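Local coordinates for hypothetical membrane protein (Corynebacterium glutamicum, PDB 6JSA) that binds heme through its C-terminal HtaA domain, the part described here, and probably passes it along the corynebacterial heme-uptake machinery, at residues N56-H68 with Q79-S91. Residues are numbered along the deposited sequence; the frame is centred on the assembly and turned at random. Where two conformers were deposited one is given.
Sequences NKTGSINFPGSIH and QIANIEISFNGNS
Residues 56-68 and 79-91 pair as two antiparallel runs of strand, the register shifting by one residue between N62 and S66, around the corner at N82. In the first, G59 and F87 form a hydrogen-bonded pair, and the phenyl ring folds back over the glycine: chi1 of 61° lays its face over the backbone, with G59 CA 3.9 Å from the ring centroid in a CH-pi contact. The same face carries I61 against I85; I85 and F87 also reach strand 113-125. Where the strands give way to the bend, F63 CD2 meets I83 CG1 at 3.9 Å. On the other face, E84 OE2 accepts from S60 OG (2.8 Å) on its anti side, while OE1 forms a salt bridge with R112. At the corner, one water accepts from I83 N and lies 2.9 Å from G65 O; a second accepts from G65 N and donates to OD1 of N82, whose ND2 bonds to D97. Beyond it, Q79 CG covers one face of the H68 ring, whose NE2 bonds to D77. K57 NZ ties the far end to N90 OD1 (2.8 Å), beside the type II' turn N88-S91. Hairpin 66-71/76-88 thus continues past its corner to pair with strand 58-62 in the all-antiparallel sheet framework of the HtaA domain.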
loop_
_atom_site.group_PDB
_atom_site.type_symbol
_atom_site.label_atom_id
_atom_site.label_comp_id
_atom_site.label_asym_id
_atom_site.label_seq_id
_atom_site.Cartn_x
_atom_site.Cartn_y
_atom_site.Cartn_z
ATOM N N ASN A 56 -20.518 4.218 12.067
ATOM C CA ASN A 56 -20.589 2.918 11.414
ATOM C C ASN A 56 -19.238 2.234 11.257
ATOM O O ASN A 56 -19.179 1.126 10.705
ATOM C CB ASN A 56 -21.296 3.057 10.067
ATOM C CG ASN A 56 -22.726 3.509 10.227
ATOM O OD1 ASN A 56 -23.502 2.887 10.954
ATOM N ND2 ASN A 56 -23.074 4.619 9.586
ATOM N N LYS A 57 -18.170 2.838 11.767
ATOM C CA LYS A 57 -16.806 2.315 11.667
ATOM C C LYS A 57 -16.426 1.965 10.228
ATOM O O LYS A 57 -15.981 0.858 9.927
ATOM C CB LYS A 57 -16.552 1.146 12.630
ATOM C CG LYS A 57 -15.080 1.007 13.027
ATOM C CD LYS A 57 -14.828 -0.181 13.952
ATOM C CE LYS A 57 -13.383 -0.171 14.447
ATOM N NZ LYS A 57 -12.998 -1.387 15.221
ATOM N N THR A 58 -16.609 2.930 9.327
ATOM C CA THR A 58 -16.114 2.831 7.963
ATOM C C THR A 58 -15.266 4.056 7.668
ATOM O O THR A 58 -15.404 5.101 8.307
ATOM C CB THR A 58 -17.239 2.756 6.922
ATOM O OG1 THR A 58 -17.898 4.025 6.831
ATOM C CG2 THR A 58 -18.244 1.668 7.286
ATOM N N GLY A 59 -14.393 3.936 6.682
ATOM C CA GLY A 59 -13.563 5.078 6.349
ATOM C C GLY A 59 -12.728 4.809 5.122
ATOM O O GLY A 59 -12.613 3.672 4.645
ATOM N N SER A 60 -12.153 5.894 4.612
ATOM C CA SER A 60 -11.142 5.862 3.566
ATOM C C SER A 60 -10.102 6.910 3.910
ATOM O O SER A 60 -10.447 8.074 4.133
ATOM C CB SER A 60 -11.742 6.181 2.198
ATOM O OG SER A 60 -12.150 4.999 1.552
ATOM N N ILE A 61 -8.844 6.487 3.954
ATOM C CA ILE A 61 -7.710 7.348 4.259
ATOM C C ILE A 61 -6.848 7.374 2.999
ATOM O O ILE A 61 -6.325 6.332 2.580
ATOM C CB ILE A 61 -6.897 6.813 5.451
ATOM C CG1 ILE A 61 -7.804 6.270 6.570
ATOM C CG2 ILE A 61 -5.944 7.887 5.959
ATOM C CD1 ILE A 61 -8.588 7.330 7.279
ATOM N N ASN A 62 -6.707 8.549 2.390
ATOM C CA ASN A 62 -6.071 8.690 1.085
ATOM C C ASN A 62 -4.687 9.313 1.198
ATOM O O ASN A 62 -4.490 10.282 1.942
ATOM C CB ASN A 62 -6.909 9.584 0.170
ATOM C CG ASN A 62 -8.203 8.944 -0.235
ATOM O OD1 ASN A 62 -8.225 8.067 -1.100
ATOM N ND2 ASN A 62 -9.297 9.382 0.372
ATOM N N PHE A 63 -3.742 8.781 0.420
ATOM C CA PHE A 63 -2.388 9.312 0.414
ATOM C C PHE A 63 -1.918 9.578 -1.007
ATOM O O PHE A 63 -2.175 8.769 -1.905
ATOM C CB PHE A 63 -1.421 8.322 1.075
ATOM C CG PHE A 63 -1.766 8.035 2.504
ATOM C CD1 PHE A 63 -1.282 8.847 3.516
ATOM C CD2 PHE A 63 -2.608 6.980 2.839
ATOM C CE1 PHE A 63 -1.612 8.610 4.837
ATOM C CE2 PHE A 63 -2.942 6.743 4.160
ATOM C CZ PHE A 63 -2.440 7.559 5.155
ATOM N N PRO A 64 -1.218 10.683 -1.237
ATOM C CA PRO A 64 -0.547 10.895 -2.521
ATOM C C PRO A 64 0.803 10.183 -2.498
ATOM O O PRO A 64 1.211 9.598 -1.494
ATOM C CB PRO A 64 -0.349 12.408 -2.531
ATOM C CG PRO A 64 -0.011 12.685 -1.093
ATOM C CD PRO A 64 -0.886 11.754 -0.276
ATOM N N GLY A 65 1.501 10.248 -3.625
ATOM C CA GLY A 65 2.867 9.775 -3.684
ATOM C C GLY A 65 2.997 8.440 -4.398
ATOM O O GLY A 65 2.059 7.638 -4.476
ATOM N N SER A 66 4.199 8.194 -4.906
ATOM C CA SER A 66 4.471 6.976 -5.651
ATOM C C SER A 66 5.810 6.363 -5.261
ATOM O O SER A 66 6.749 7.054 -4.849
ATOM C CB SER A 66 4.436 7.226 -7.157
ATOM O OG SER A 66 5.367 8.214 -7.519
ATOM N N ILE A 67 5.866 5.041 -5.411
ATOM C CA ILE A 67 7.078 4.242 -5.301
ATOM C C ILE A 67 7.326 3.626 -6.668
ATOM O O ILE A 67 6.396 3.093 -7.285
ATOM C CB ILE A 67 6.902 3.115 -4.269
ATOM C CG1 ILE A 67 6.418 3.666 -2.925
ATOM C CG2 ILE A 67 8.200 2.317 -4.144
ATOM C CD1 ILE A 67 5.846 2.595 -2.044
ATOM N N HIS A 68 8.576 3.667 -7.126
ATOM C CA HIS A 68 8.946 3.136 -8.437
ATOM C C HIS A 68 10.087 2.141 -8.242
ATOM O O HIS A 68 11.236 2.537 -8.015
ATOM C CB HIS A 68 9.353 4.270 -9.370
ATOM C CG HIS A 68 9.450 3.864 -10.806
ATOM N ND1 HIS A 68 9.664 4.771 -11.821
ATOM C CD2 HIS A 68 9.360 2.650 -11.401
ATOM C CE1 HIS A 68 9.703 4.134 -12.977
ATOM N NE2 HIS A 68 9.521 2.846 -12.750
ATOM N N GLN A 79 5.321 0.395 -10.516
ATOM C CA GLN A 79 4.931 1.653 -9.903
ATOM C C GLN A 79 3.684 1.434 -9.064
ATOM O O GLN A 79 2.709 0.838 -9.535
ATOM C CB GLN A 79 4.645 2.702 -10.977
ATOM C CG GLN A 79 5.825 2.991 -11.888
ATOM C CD GLN A 79 5.467 3.980 -12.968
ATOM O OE1 GLN A 79 5.002 5.085 -12.682
ATOM N NE2 GLN A 79 5.666 3.587 -14.218
ATOM N N ILE A 80 3.720 1.929 -7.831
ATOM C CA ILE A 80 2.580 1.904 -6.921
ATOM C C ILE A 80 2.341 3.344 -6.477
ATOM O O ILE A 80 3.252 3.988 -5.938
ATOM C CB ILE A 80 2.843 1.001 -5.705
ATOM C CG1 ILE A 80 3.192 -0.426 -6.149
ATOM C CG2 ILE A 80 1.641 1.006 -4.766
ATOM C CD1 ILE A 80 3.579 -1.344 -5.017
ATOM N N ALA A 81 1.131 3.856 -6.710
ATOM C CA ALA A 81 0.861 5.263 -6.428
ATOM C C ALA A 81 -0.502 5.448 -5.774
ATOM O O ALA A 81 -1.418 4.638 -5.938
ATOM C CB ALA A 81 0.911 6.109 -7.701
ATOM N N ASN A 82 -0.629 6.553 -5.035
ATOM C CA ASN A 82 -1.922 6.995 -4.502
ATOM C C ASN A 82 -2.602 5.909 -3.666
ATOM O O ASN A 82 -3.762 5.536 -3.902
ATOM C CB ASN A 82 -2.829 7.472 -5.632
ATOM C CG ASN A 82 -2.261 8.652 -6.356
ATOM O OD1 ASN A 82 -1.876 9.636 -5.729
ATOM N ND2 ASN A 82 -2.193 8.568 -7.679
ATOM N N ILE A 83 -1.884 5.408 -2.660
ATOM C CA ILE A 83 -2.464 4.349 -1.839
ATOM C C ILE A 83 -3.635 4.892 -1.030
ATOM O O ILE A 83 -3.701 6.083 -0.684
ATOM C CB ILE A 83 -1.446 3.621 -0.941
ATOM C CG1 ILE A 83 -1.013 4.493 0.232
ATOM C CG2 ILE A 83 -0.268 3.111 -1.747
ATOM C CD1 ILE A 83 -0.424 3.667 1.370
ATOM N N GLU A 84 -4.574 4.002 -0.732
ATOM C CA GLU A 84 -5.766 4.321 0.037
ATOM C C GLU A 84 -6.050 3.142 0.950
ATOM O O GLU A 84 -6.042 1.990 0.501
ATOM C CB GLU A 84 -6.963 4.555 -0.892
ATOM C CG GLU A 84 -8.305 4.615 -0.188
ATOM C CD GLU A 84 -9.453 4.782 -1.158
ATOM O OE1 GLU A 84 -9.197 5.077 -2.351
ATOM O OE2 GLU A 84 -10.613 4.610 -0.730
ATOM N N ILE A 85 -6.252 3.425 2.233
ATOM C CA ILE A 85 -6.734 2.444 3.195
ATOM C C ILE A 85 -8.234 2.649 3.339
ATOM O O ILE A 85 -8.685 3.701 3.801
ATOM C CB ILE A 85 -6.035 2.614 4.551
ATOM C CG1 ILE A 85 -4.527 2.381 4.408
ATOM C CG2 ILE A 85 -6.638 1.670 5.571
ATOM C CD1 ILE A 85 -3.736 2.771 5.634
ATOM N N SER A 86 -9.009 1.653 2.937
ATOM C CA SER A 86 -10.455 1.670 3.072
ATOM C C SER A 86 -10.843 0.594 4.073
ATOM O O SER A 86 -10.284 -0.505 4.052
ATOM C CB SER A 86 -11.100 1.394 1.714
ATOM O OG SER A 86 -12.503 1.503 1.771
ATOM N N PHE A 87 -11.775 0.910 4.972
ATOM C CA PHE A 87 -12.181 -0.071 5.966
ATOM C C PHE A 87 -13.684 -0.032 6.184
ATOM O O PHE A 87 -14.330 1.008 6.057
ATOM C CB PHE A 87 -11.414 0.037 7.301
ATOM C CG PHE A 87 -11.581 1.355 8.021
ATOM C CD1 PHE A 87 -10.699 2.407 7.798
ATOM C CD2 PHE A 87 -12.592 1.525 8.962
ATOM C CE1 PHE A 87 -10.848 3.611 8.480
ATOM C CE2 PHE A 87 -12.738 2.723 9.640
ATOM C CZ PHE A 87 -11.865 3.763 9.401
ATOM N N ASN A 88 -14.218 -1.204 6.499
ATOM C CA ASN A 88 -15.619 -1.382 6.885
ATOM C C ASN A 88 -15.568 -2.339 8.071
ATOM O O ASN A 88 -15.325 -3.536 7.884
ATOM C CB ASN A 88 -16.433 -1.987 5.746
ATOM C CG ASN A 88 -16.601 -1.045 4.569
ATOM O OD1 ASN A 88 -15.741 -0.963 3.693
ATOM N ND2 ASN A 88 -17.730 -0.348 4.530
ATOM N N GLY A 89 -15.778 -1.819 9.275
ATOM C CA GLY A 89 -15.503 -2.706 10.384
ATOM C C GLY A 89 -14.023 -3.045 10.405
ATOM O O GLY A 89 -13.177 -2.272 9.950
ATOM N N ASN A 90 -13.707 -4.240 10.895
ATOM C CA ASN A 90 -12.328 -4.673 11.080
ATOM C C ASN A 90 -11.724 -5.330 9.837
ATOM O O ASN A 90 -10.697 -6.014 9.937
ATOM C CB ASN A 90 -12.223 -5.575 12.312
ATOM C CG ASN A 90 -12.560 -4.834 13.590
ATOM O OD1 ASN A 90 -12.219 -3.658 13.745
ATOM N ND2 ASN A 90 -13.246 -5.508 14.506
ATOM N N SER A 91 -12.324 -5.130 8.672
ATOM C CA SER A 91 -11.748 -5.573 7.413
ATOM C C SER A 91 -11.705 -4.391 6.460
ATOM O O SER A 91 -12.296 -3.339 6.713
ATOM C CB SER A 91 -12.549 -6.720 6.794
ATOM O OG SER A 91 -13.853 -6.289 6.461
HETATM O O HOH W 1 0.616 6.774 -2.088
HETATM O O HOH W 2 0.272 11.202 -6.009
#